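Local coordinates for quinone oxidoreductase (PDB 3TQH), which probably reduces quinones with NADPH, as a medium-chain dehydrogenase/reductase with a GroES-like catalytic domain and a Rossmann-type nucleotide-binding domain, at residues Pro116-Ile120 against Phe270-His276. Sequence-based numbering, arbitrary orientation.
Sequences PDTII and FNIEELH
Phe270 lays one face of its ring on the backbone of Thr118, whose CA makes a CH-pi contact 3.6 Å from the ring centroid and 18° off the normal. The carbonyl carbon of Thr118 sits over the same ring, displaced toward the rim, with CZ 3.2 Å from that C atom. It is the main chain of Thr118 that meets the aromatic; its CB bond points away, and its OG1 hydrogen-bonds to Ile98 O on strand 94-98. Phe270 gets there by swinging CG anti to its backbone N (chi1 -165°), which carries the ring out from the loop just ahead of helix 272-283.

Ile120 makes the second half of the contact, reaching from strand 119-121 to the first turn of that helix. Its CG2 meets Ile272 CG2 at 3.8 Å, the two side chains running past each other in opposite directions. Its longer branch, through CG1, reaches the helix: CD1 lies 3.8 Å from Leu275 CG and 3.6 Å from the backbone N of His276, and it also rests over a face of the imidazole. Met96, on the neighbouring strand 94-98, touches both Ile120 and Leu275.

The helix start is capped from its own chain. Asn271 is the N-cap, its OD1 accepting from Glu274 N at 2.8 Å, while Glu274 OE1 accepts a hydrogen bond from Gln143 NE2 of helix 135-147. A strand of the GroES-like domain's sheet thus meets a helix following the last Rossmann strand, 262-264, through dispersion and a ring lying over the Thr118 backbone, with Thr118 OG1 and Asn271 OD1 bonded to other partners.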
ATOM      1  N   PRO A 116      19.952  -3.411   1.643  1.00 27.62           N
ATOM      2  CA  PRO A 116      19.823  -3.968   0.289  1.00 27.95           C
ATOM      3  C   PRO A 116      18.745  -5.048   0.159  1.00 28.23           C
ATOM      4  O   PRO A 116      18.343  -5.383  -0.958  1.00 28.40           O
ATOM      5  CB  PRO A 116      21.211  -4.566   0.015  1.00 30.32           C
ATOM      6  CG  PRO A 116      21.852  -4.713   1.357  1.00 31.76           C
ATOM      7  CD  PRO A 116      21.303  -3.605   2.193  1.00 29.70           C
ATOM      8  N   ASP A 117      18.290  -5.587   1.290  1.00 28.82           N
ATOM      9  CA  ASP A 117      17.257  -6.620   1.312  1.00 29.14           C
ATOM     10  C   ASP A 117      15.862  -6.048   1.093  1.00 26.29           C
ATOM     11  O   ASP A 117      14.951  -6.789   0.736  1.00 26.44           O
ATOM     12  CB  ASP A 117      17.297  -7.385   2.642  1.00 31.16           C
ATOM     13  CG  ASP A 117      18.634  -8.090   2.872  1.00 35.38           C
ATOM     14  OD1 ASP A 117      19.005  -8.973   2.061  1.00 38.45           O
ATOM     15  OD2 ASP A 117      19.315  -7.762   3.869  1.00 38.26           O
ATOM     16  N   THR A 118      15.690  -4.741   1.303  1.00 23.78           N
ATOM     17  CA  THR A 118      14.375  -4.103   1.130  1.00 21.43           C
ATOM     18  C   THR A 118      14.329  -3.098  -0.037  1.00 19.74           C
ATOM     19  O   THR A 118      13.503  -2.186  -0.043  1.00 17.76           O
ATOM     20  CB  THR A 118      13.887  -3.435   2.439  1.00 20.56           C
ATOM     21  OG1 THR A 118      14.676  -2.271   2.717  1.00 20.27           O
ATOM     22  CG2 THR A 118      13.974  -4.427   3.610  1.00 21.50           C
ATOM     23  N   ILE A 119      15.206  -3.283  -1.023  1.00 20.33           N
ATOM     24  CA  ILE A 119      15.163  -2.494  -2.260  1.00 19.55           C
ATOM     25  C   ILE A 119      15.406  -3.376  -3.478  1.00 20.50           C
ATOM     26  O   ILE A 119      15.867  -4.505  -3.347  1.00 21.84           O
ATOM     27  CB  ILE A 119      16.218  -1.349  -2.272  1.00 19.44           C
ATOM     28  CG1 ILE A 119      17.647  -1.905  -2.238  1.00 21.89           C
ATOM     29  CG2 ILE A 119      15.995  -0.410  -1.103  1.00 18.20           C
ATOM     30  CD1 ILE A 119      18.667  -0.985  -2.881  1.00 23.35           C
ATOM     31  N   ILE A 120      15.072  -2.851  -4.654  1.00 19.93           N
ATOM     32  CA  ILE A 120      15.531  -3.420  -5.924  1.00 21.51           C
ATOM     33  C   ILE A 120      16.010  -2.296  -6.851  1.00 21.34           C
ATOM     34  O   ILE A 120      15.781  -1.117  -6.577  1.00 19.94           O
ATOM     35  CB  ILE A 120      14.438  -4.284  -6.625  1.00 21.92           C
ATOM     36  CG1 ILE A 120      13.220  -3.444  -7.017  1.00 20.30           C
ATOM     37  CG2 ILE A 120      14.006  -5.442  -5.727  1.00 22.07           C
ATOM     38  CD1 ILE A 120      12.324  -4.128  -8.032  1.00 20.97           C
ATOM     39  N   PHE A 270       8.265  -7.673   2.312  1.00 21.91           N
ATOM     40  CA  PHE A 270       9.083  -7.314   1.160  1.00 22.06           C
ATOM     41  C   PHE A 270       9.551  -8.569   0.428  1.00 22.71           C
ATOM     42  O   PHE A 270      10.154  -9.457   1.031  1.00 24.03           O
ATOM     43  CB  PHE A 270      10.290  -6.463   1.548  1.00 23.42           C
ATOM     44  CG  PHE A 270      10.939  -5.792   0.368  1.00 23.72           C
ATOM     45  CD1 PHE A 270      10.408  -4.616  -0.152  1.00 21.67           C
ATOM     46  CD2 PHE A 270      12.040  -6.362  -0.257  1.00 25.37           C
ATOM     47  CE1 PHE A 270      10.976  -4.001  -1.253  1.00 22.36           C
ATOM     48  CE2 PHE A 270      12.627  -5.748  -1.364  1.00 26.24           C
ATOM     49  CZ  PHE A 270      12.090  -4.566  -1.865  1.00 24.73           C
ATOM     50  N   ASN A 271       9.260  -8.638  -0.869  1.00 21.84           N
ATOM     51  CA  ASN A 271       9.718  -9.740  -1.707  1.00 22.75           C
ATOM     52  C   ASN A 271      10.384  -9.235  -2.985  1.00 22.97           C
ATOM     53  O   ASN A 271       9.730  -8.677  -3.866  1.00 21.62           O
ATOM     54  CB  ASN A 271       8.561 -10.687  -2.041  1.00 21.93           C
ATOM     55  CG  ASN A 271       9.038 -11.971  -2.724  1.00 23.86           C
ATOM     56  OD1 ASN A 271       9.496 -11.951  -3.871  1.00 24.22           O
ATOM     57  ND2 ASN A 271       8.938 -13.090  -2.015  1.00 24.39           N
ATOM     58  N   ILE A 272      11.690  -9.459  -3.076  1.00 24.78           N
ATOM     59  CA  ILE A 272      12.494  -9.000  -4.206  1.00 25.66           C
ATOM     60  C   ILE A 272      11.950  -9.504  -5.549  1.00 25.41           C
ATOM     61  O   ILE A 272      11.814  -8.731  -6.498  1.00 24.98           O
ATOM     62  CB  ILE A 272      13.971  -9.423  -4.031  1.00 28.16           C
ATOM     63  CG1 ILE A 272      14.595  -8.657  -2.855  1.00 28.90           C
ATOM     64  CG2 ILE A 272      14.762  -9.168  -5.304  1.00 29.20           C
ATOM     65  CD1 ILE A 272      15.995  -9.094  -2.493  1.00 31.18           C
ATOM     66  N   GLU A 273      11.618 -10.794  -5.611  1.00 25.75           N
ATOM     67  CA  GLU A 273      11.146 -11.424  -6.848  1.00 25.86           C
ATOM     68  C   GLU A 273       9.778 -10.885  -7.295  1.00 23.39           C
ATOM     69  O   GLU A 273       9.562 -10.658  -8.485  1.00 23.22           O
ATOM     70  CB  GLU A 273      11.092 -12.950  -6.695  1.00 27.13           C
ATOM     71  CG  GLU A 273      12.466 -13.651  -6.669  1.00 31.15           C
ATOM     72  CD  GLU A 273      13.261 -13.453  -5.366  1.00 33.27           C
ATOM     73  OE1 GLU A 273      12.660 -13.108  -4.314  1.00 31.90           O
ATOM     74  OE2 GLU A 273      14.499 -13.650  -5.402  1.00 36.31           O
ATOM     75  N   GLU A 274       8.873 -10.675  -6.342  1.00 21.43           N
ATOM     76  CA  GLU A 274       7.543 -10.138  -6.646  1.00 19.78           C
ATOM     77  C   GLU A 274       7.577  -8.676  -7.089  1.00 18.78           C
ATOM     78  O   GLU A 274       6.886  -8.302  -8.028  1.00 18.19           O
ATOM     79  CB  GLU A 274       6.604 -10.286  -5.446  1.00 18.58           C
ATOM     80  CG  GLU A 274       6.278 -11.732  -5.104  1.00 20.30           C
ATOM     81  CD  GLU A 274       5.368 -11.872  -3.894  1.00 20.48           C
ATOM     82  OE1 GLU A 274       5.227 -10.897  -3.127  1.00 19.65           O
ATOM     83  OE2 GLU A 274       4.796 -12.970  -3.711  1.00 22.37           O
ATOM     84  N   LEU A 275       8.375  -7.854  -6.414  1.00 18.84           N
ATOM     85  CA  LEU A 275       8.499  -6.449  -6.773  1.00 18.41           C
ATOM     86  C   LEU A 275       9.180  -6.271  -8.138  1.00 19.79           C
ATOM     87  O   LEU A 275       8.777  -5.414  -8.918  1.00 19.44           O
ATOM     88  CB  LEU A 275       9.244  -5.674  -5.680  1.00 18.78           C
ATOM     89  CG  LEU A 275       9.227  -4.142  -5.798  1.00 18.13           C
ATOM     90  CD1 LEU A 275       7.810  -3.596  -5.856  1.00 14.92           C
ATOM     91  CD2 LEU A 275       9.997  -3.522  -4.647  1.00 18.60           C
ATOM     92  N   HIS A 276      10.209  -7.073  -8.412  1.00 21.70           N
ATOM     93  CA  HIS A 276      10.797  -7.182  -9.756  1.00 23.50           C
ATOM     94  C   HIS A 276       9.699  -7.441 -10.785  1.00 22.67           C
ATOM     95  O   HIS A 276       9.644  -6.792 -11.839  1.00 22.65           O
ATOM     96  CB  HIS A 276      11.790  -8.356  -9.835  1.00 25.58           C
ATOM     97  CG  HIS A 276      13.218  -7.992  -9.555  1.00 28.74           C
ATOM     98  ND1 HIS A 276      13.886  -6.998 -10.238  1.00 31.47           N
ATOM     99  CD2 HIS A 276      14.127  -8.541  -8.711  1.00 31.27           C
ATOM    100  CE1 HIS A 276      15.133  -6.926  -9.804  1.00 33.13           C
ATOM    101  NE2 HIS A 276      15.306  -7.854  -8.879  1.00 32.98           N
TER